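Local coordinates for protein citrate synthase (Metallosphaera sedula, PDB 6ABW) that probably catalyses the condensation of oxaloacetate with acetyl-CoA and water to give citrate and CoA, a step of the tricarboxylic acid cycle, at residues A139-E151 and F337-T351. Sequence-based numbering, arbitrary orientation.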
loop_
_atom_site.group_PDB
_atom_site.type_symbol
_atom_site.label_atom_id
_atom_site.label_comp_id
_atom_site.label_asym_id
_atom_site.label_seq_id
_atom_site.Cartn_x
_atom_site.Cartn_y
_atom_site.Cartn_z
ATOM N N ALA A 139 1.568 -1.176 -16.531
ATOM C CA ALA A 139 0.844 -2.329 -15.970
ATOM C C ALA A 139 0.850 -3.488 -16.926
ATOM O O ALA A 139 1.053 -4.626 -16.512
ATOM C CB ALA A 139 -0.561 -1.960 -15.524
ATOM N N SER A 140 0.698 -3.192 -18.217
ATOM C CA SER A 140 0.814 -4.219 -19.265
ATOM C C SER A 140 2.194 -4.879 -19.255
ATOM O O SER A 140 2.321 -6.128 -19.221
ATOM C CB SER A 140 0.492 -3.573 -20.644
ATOM O OG SER A 140 0.627 -4.528 -21.646
ATOM N N THR A 141 3.234 -4.059 -19.237
ATOM C CA THR A 141 4.590 -4.582 -19.182
ATOM C C THR A 141 4.863 -5.453 -17.969
ATOM O O THR A 141 5.423 -6.531 -18.071
ATOM C CB THR A 141 5.545 -3.411 -19.218
ATOM O OG1 THR A 141 5.292 -2.636 -20.417
ATOM C CG2 THR A 141 7.010 -3.885 -19.232
ATOM N N VAL A 142 4.420 -4.971 -16.810
ATOM C CA VAL A 142 4.547 -5.717 -15.557
ATOM C C VAL A 142 3.811 -7.030 -15.562
ATOM O O VAL A 142 4.416 -8.063 -15.263
ATOM C CB VAL A 142 4.106 -4.844 -14.374
ATOM C CG1 VAL A 142 3.988 -5.666 -13.096
ATOM C CG2 VAL A 142 5.146 -3.711 -14.230
ATOM N N VAL A 143 2.550 -7.054 -15.998
ATOM C CA VAL A 143 1.785 -8.284 -15.909
ATOM C C VAL A 143 2.315 -9.363 -16.886
ATOM O O VAL A 143 2.490 -10.534 -16.527
ATOM C CB VAL A 143 0.289 -8.003 -16.068
ATOM C CG1 VAL A 143 -0.459 -9.306 -16.065
ATOM C CG2 VAL A 143 -0.222 -7.155 -14.903
ATOM N N ALA A 144 2.724 -8.924 -18.066
ATOM C CA ALA A 144 3.253 -9.823 -19.072
ATOM C C ALA A 144 4.550 -10.477 -18.535
ATOM O O ALA A 144 4.751 -11.684 -18.681
ATOM C CB ALA A 144 3.511 -9.034 -20.375
ATOM N N ASN A 145 5.367 -9.697 -17.851
ATOM C CA ASN A 145 6.642 -10.160 -17.314
ATOM C C ASN A 145 6.533 -11.004 -16.057
ATOM O O ASN A 145 7.318 -11.888 -15.814
ATOM C CB ASN A 145 7.636 -9.026 -17.259
ATOM C CG ASN A 145 8.170 -8.733 -18.662
ATOM O OD1 ASN A 145 8.842 -9.584 -19.253
ATOM N ND2 ASN A 145 7.689 -7.637 -19.262
ATOM N N VAL A 146 5.455 -10.751 -15.262
ATOM C CA VAL A 146 5.144 -11.595 -14.135
ATOM C C VAL A 146 4.794 -13.005 -14.634
ATOM O O VAL A 146 5.270 -14.022 -14.125
ATOM C CB VAL A 146 4.021 -10.944 -13.272
ATOM C CG1 VAL A 146 3.393 -11.949 -12.278
ATOM C CG2 VAL A 146 4.566 -9.760 -12.485
ATOM N N LEU A 147 3.994 -13.095 -15.680
ATOM C CA LEU A 147 3.661 -14.393 -16.249
ATOM C C LEU A 147 4.941 -15.089 -16.721
ATOM O O LEU A 147 5.172 -16.317 -16.449
ATOM C CB LEU A 147 2.639 -14.222 -17.387
ATOM C CG LEU A 147 2.587 -15.475 -18.325
ATOM C CD1 LEU A 147 1.986 -16.616 -17.568
ATOM C CD2 LEU A 147 1.800 -15.100 -19.574
ATOM N N ARG A 148 5.737 -14.325 -17.460
ATOM C CA ARG A 148 6.898 -14.910 -18.099
ATOM C C ARG A 148 7.983 -15.352 -17.082
ATOM O O ARG A 148 8.568 -16.437 -17.173
ATOM C CB ARG A 148 7.386 -13.979 -19.172
ATOM C CG ARG A 148 6.437 -13.955 -20.366
ATOM C CD ARG A 148 6.888 -12.945 -21.401
ATOM N NE ARG A 148 8.041 -13.427 -22.162
ATOM C CZ ARG A 148 7.975 -14.255 -23.208
ATOM N NH1 ARG A 148 9.097 -14.654 -23.760
ATOM N NH2 ARG A 148 6.820 -14.771 -23.650
ATOM N N ALA A 149 8.202 -14.561 -16.046
ATOM C CA ALA A 149 9.005 -15.001 -14.921
ATOM C C ALA A 149 8.562 -16.268 -14.261
ATOM O O ALA A 149 9.368 -17.176 -13.988
ATOM C CB ALA A 149 9.200 -13.918 -13.902
ATOM N N LYS A 150 7.267 -16.356 -13.985
ATOM C CA LYS A 150 6.737 -17.526 -13.310
ATOM C C LYS A 150 6.848 -18.786 -14.210
ATOM O O LYS A 150 7.078 -19.878 -13.694
ATOM C CB LYS A 150 5.318 -17.277 -12.824
ATOM C CG LYS A 150 5.274 -16.347 -11.625
ATOM C CD LYS A 150 3.830 -16.049 -11.176
ATOM C CE LYS A 150 3.163 -17.201 -10.434
ATOM N NZ LYS A 150 3.845 -17.758 -9.227
ATOM N N GLU A 151 6.768 -18.601 -15.497
ATOM C CA GLU A 151 6.878 -19.658 -16.471
ATOM C C GLU A 151 8.369 -19.958 -16.829
ATOM O O GLU A 151 8.624 -20.946 -17.500
ATOM C CB GLU A 151 6.134 -19.280 -17.725
ATOM C CG GLU A 151 4.618 -19.159 -17.694
ATOM C CD GLU A 151 3.828 -20.472 -17.583
ATOM O OE1 GLU A 151 3.824 -21.141 -16.481
ATOM O OE2 GLU A 151 3.123 -20.783 -18.597
ATOM N N PHE A 337 -3.676 -18.108 -20.336
ATOM C CA PHE A 337 -3.163 -17.712 -19.042
ATOM C C PHE A 337 -3.381 -18.817 -18.038
ATOM O O PHE A 337 -4.471 -19.347 -17.934
ATOM C CB PHE A 337 -3.784 -16.411 -18.536
ATOM C CG PHE A 337 -3.395 -15.190 -19.338
ATOM C CD1 PHE A 337 -2.161 -14.546 -19.104
ATOM C CD2 PHE A 337 -4.229 -14.643 -20.250
ATOM C CE1 PHE A 337 -1.789 -13.463 -19.839
ATOM C CE2 PHE A 337 -3.878 -13.504 -20.962
ATOM C CZ PHE A 337 -2.636 -12.932 -20.798
ATOM N N PRO A 338 -2.346 -19.128 -17.242
ATOM C CA PRO A 338 -2.618 -20.048 -16.154
ATOM C C PRO A 338 -3.538 -19.431 -15.073
ATOM O O PRO A 338 -3.536 -18.206 -14.883
ATOM C CB PRO A 338 -1.233 -20.390 -15.617
ATOM C CG PRO A 338 -0.256 -19.697 -16.486
ATOM C CD PRO A 338 -0.923 -18.759 -17.395
ATOM N N VAL A 339 -4.118 -20.295 -14.264
ATOM C CA VAL A 339 -5.014 -19.886 -13.196
ATOM C C VAL A 339 -4.305 -18.882 -12.227
ATOM O O VAL A 339 -4.899 -17.937 -11.730
ATOM C CB VAL A 339 -5.554 -21.084 -12.416
ATOM C CG1 VAL A 339 -6.420 -20.635 -11.228
ATOM C CG2 VAL A 339 -6.404 -21.952 -13.367
ATOM N N TYR A 340 -3.025 -19.060 -11.992
ATOM C CA TYR A 340 -2.318 -18.202 -11.048
ATOM C C TYR A 340 -2.267 -16.729 -11.474
ATOM O O TYR A 340 -1.851 -15.879 -10.677
ATOM C CB TYR A 340 -0.893 -18.711 -10.670
ATOM C CG TYR A 340 0.111 -18.832 -11.790
ATOM C CD1 TYR A 340 0.622 -17.711 -12.420
ATOM C CD2 TYR A 340 0.603 -20.095 -12.193
ATOM C CE1 TYR A 340 1.568 -17.803 -13.422
ATOM C CE2 TYR A 340 1.530 -20.192 -13.222
ATOM C CZ TYR A 340 2.024 -19.062 -13.810
ATOM O OH TYR A 340 2.942 -19.134 -14.833
ATOM N N MET A 341 -2.603 -16.432 -12.706
ATOM C CA MET A 341 -2.575 -15.094 -13.224
ATOM C C MET A 341 -3.927 -14.421 -13.107
ATOM O O MET A 341 -3.969 -13.236 -13.427
ATOM C CB MET A 341 -2.175 -15.041 -14.716
ATOM C CG MET A 341 -0.704 -15.375 -14.996
ATOM S SD MET A 341 0.470 -14.346 -14.138
ATOM C CE MET A 341 0.145 -12.749 -14.839
ATOM N N PHE A 342 -5.029 -15.085 -12.708
ATOM C CA PHE A 342 -6.312 -14.440 -12.938
ATOM C C PHE A 342 -6.561 -13.108 -12.175
ATOM O O PHE A 342 -7.078 -12.150 -12.741
ATOM C CB PHE A 342 -7.459 -15.402 -12.689
ATOM C CG PHE A 342 -7.545 -16.610 -13.610
ATOM C CD1 PHE A 342 -6.796 -16.738 -14.730
ATOM C CD2 PHE A 342 -8.491 -17.589 -13.300
ATOM C CE1 PHE A 342 -6.939 -17.897 -15.526
ATOM C CE2 PHE A 342 -8.667 -18.714 -14.065
ATOM C CZ PHE A 342 -7.877 -18.866 -15.202
ATOM N N THR A 343 -6.166 -13.066 -10.910
ATOM C CA THR A 343 -6.324 -11.849 -10.148
ATOM C C THR A 343 -5.389 -10.729 -10.679
ATOM O O THR A 343 -5.737 -9.563 -10.583
ATOM C CB THR A 343 -6.195 -12.105 -8.634
ATOM O OG1 THR A 343 -7.338 -12.912 -8.260
ATOM C CG2 THR A 343 -6.270 -10.801 -7.842
ATOM N N SER A 344 -4.191 -11.086 -11.173
ATOM C CA SER A 344 -3.288 -10.126 -11.807
ATOM C C SER A 344 -3.892 -9.519 -13.073
ATOM O O SER A 344 -3.682 -8.320 -13.365
ATOM C CB SER A 344 -1.907 -10.768 -12.108
ATOM O OG SER A 344 -1.244 -11.000 -10.900
ATOM N N LEU A 345 -4.685 -10.314 -13.806
ATOM C CA LEU A 345 -5.383 -9.844 -15.008
ATOM C C LEU A 345 -6.513 -8.908 -14.653
ATOM O O LEU A 345 -6.722 -7.887 -15.305
ATOM C CB LEU A 345 -5.861 -10.996 -15.898
ATOM C CG LEU A 345 -4.717 -11.825 -16.447
ATOM C CD1 LEU A 345 -5.236 -13.219 -16.846
ATOM C CD2 LEU A 345 -4.130 -11.074 -17.641
ATOM N N PHE A 346 -7.232 -9.234 -13.588
ATOM C CA PHE A 346 -8.148 -8.299 -12.968
ATOM C C PHE A 346 -7.429 -6.975 -12.655
ATOM O O PHE A 346 -7.945 -5.864 -12.971
ATOM C CB PHE A 346 -8.790 -8.915 -11.677
ATOM C CG PHE A 346 -9.502 -7.929 -10.806
ATOM C CD1 PHE A 346 -10.862 -7.660 -11.008
ATOM C CD2 PHE A 346 -8.840 -7.245 -9.837
ATOM C CE1 PHE A 346 -11.521 -6.745 -10.203
ATOM C CE2 PHE A 346 -9.474 -6.281 -9.053
ATOM C CZ PHE A 346 -10.810 -6.011 -9.255
ATOM N N ALA A 347 -6.295 -7.065 -11.974
ATOM C CA ALA A 347 -5.566 -5.881 -11.534
ATOM C C ALA A 347 -5.143 -5.016 -12.747
ATOM O O ALA A 347 -5.177 -3.808 -12.688
ATOM C CB ALA A 347 -4.353 -6.261 -10.694
ATOM N N LEU A 348 -4.661 -5.669 -13.803
ATOM C CA LEU A 348 -4.312 -4.973 -15.058
ATOM C C LEU A 348 -5.448 -4.019 -15.534
ATOM O O LEU A 348 -5.248 -2.835 -15.781
ATOM C CB LEU A 348 -3.959 -5.971 -16.143
ATOM C CG LEU A 348 -3.641 -5.370 -17.529
ATOM C CD1 LEU A 348 -2.579 -4.303 -17.576
ATOM C CD2 LEU A 348 -3.327 -6.494 -18.534
ATOM N N SER A 349 -6.653 -4.571 -15.578
ATOM C CA SER A 349 -7.841 -3.830 -15.924
ATOM C C SER A 349 -8.196 -2.742 -14.903
ATOM O O SER A 349 -8.451 -1.560 -15.254
ATOM C CB SER A 349 -8.951 -4.871 -16.002
ATOM O OG SER A 349 -10.178 -4.216 -16.217
ATOM N N ARG A 350 -8.191 -3.142 -13.634
ATOM C CA ARG A 350 -8.616 -2.266 -12.561
ATOM C C ARG A 350 -7.626 -1.100 -12.293
ATOM O O ARG A 350 -8.041 -0.108 -11.707
ATOM C CB ARG A 350 -8.923 -3.083 -11.300
ATOM C CG ARG A 350 -9.455 -2.346 -10.081
ATOM C CD ARG A 350 -10.755 -1.612 -10.374
ATOM N NE ARG A 350 -11.776 -2.486 -10.949
ATOM C CZ ARG A 350 -12.748 -3.149 -10.274
ATOM N NH1 ARG A 350 -12.951 -2.966 -8.976
ATOM N NH2 ARG A 350 -13.572 -3.957 -10.905
ATOM N N THR A 351 -6.399 -1.164 -12.806
ATOM C CA THR A 351 -5.527 0.013 -12.719
ATOM C C THR A 351 -6.194 1.253 -13.302
ATOM O O THR A 351 -5.991 2.348 -12.759
ATOM C CB THR A 351 -4.123 -0.146 -13.372
ATOM O OG1 THR A 351 -4.262 -0.414 -14.781
ATOM C CG2 THR A 351 -3.350 -1.226 -12.663
#
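Met-341, on the 3-10 turn leading into helix 342-351, packs on Val-143 of helix 139-151; the axes of these two helices run nearly antiparallel, at 174°, and approach to 9.9 Å. Bends at chi2 and chi3 fold the methionine back, so that its methyl CE lies 3.7 Å from Val-143 CG1. The branched end of Leu-147 fits among Phe-337, Pro-338 and Met-341: CD1 sits 3.6 Å from Pro-338 CD, CD2 approaches the Phe-337 ring obliquely, and CB lies against the methionine methyl. Near the N-terminal end of 139-151, Leu-348 swings CG anti to its backbone N (chi1 177°), bringing CD1 down on the helix backbone, 3.5 Å from Ser-140 N; the small Ala-139 provides the hollow there, with Thr-351 CG2 beside its CB.

Tyr-340 closes the C-terminal end of 139-151 as a flat slab. Lys-150 lays its bent chain over one face, CE standing 3.6 Å from the ring centroid, a CH-pi contact; NZ lies farther out over the same face in cation-pi geometry and is hydrogen-bonded to Ser-102 O. Pro-338 CB lies over the opposite face, toward its rim. Glu-151 OE1 lies at the ring edge, in plane, and accepts a hydrogen bond from Tyr-340 OH at 2.7 Å; the hydroxyl reaches it from above the carboxylate plane. A leucine in place of Tyr-340 would probably leave Glu-151 without this donor and Lys-150 without an aromatic face to lie on.

The contact thus joins the C-terminal half of helix 128-151 to the loop and 3-10 turn 337-341 and the first turns of helix 342-365 inside the largely helical citrate synthase fold. Helix 104-119 touches Val-143 and Ser-344 through Met-108, and helix 164-173 brings Phe-168 against both Ser-140 and Leu-348.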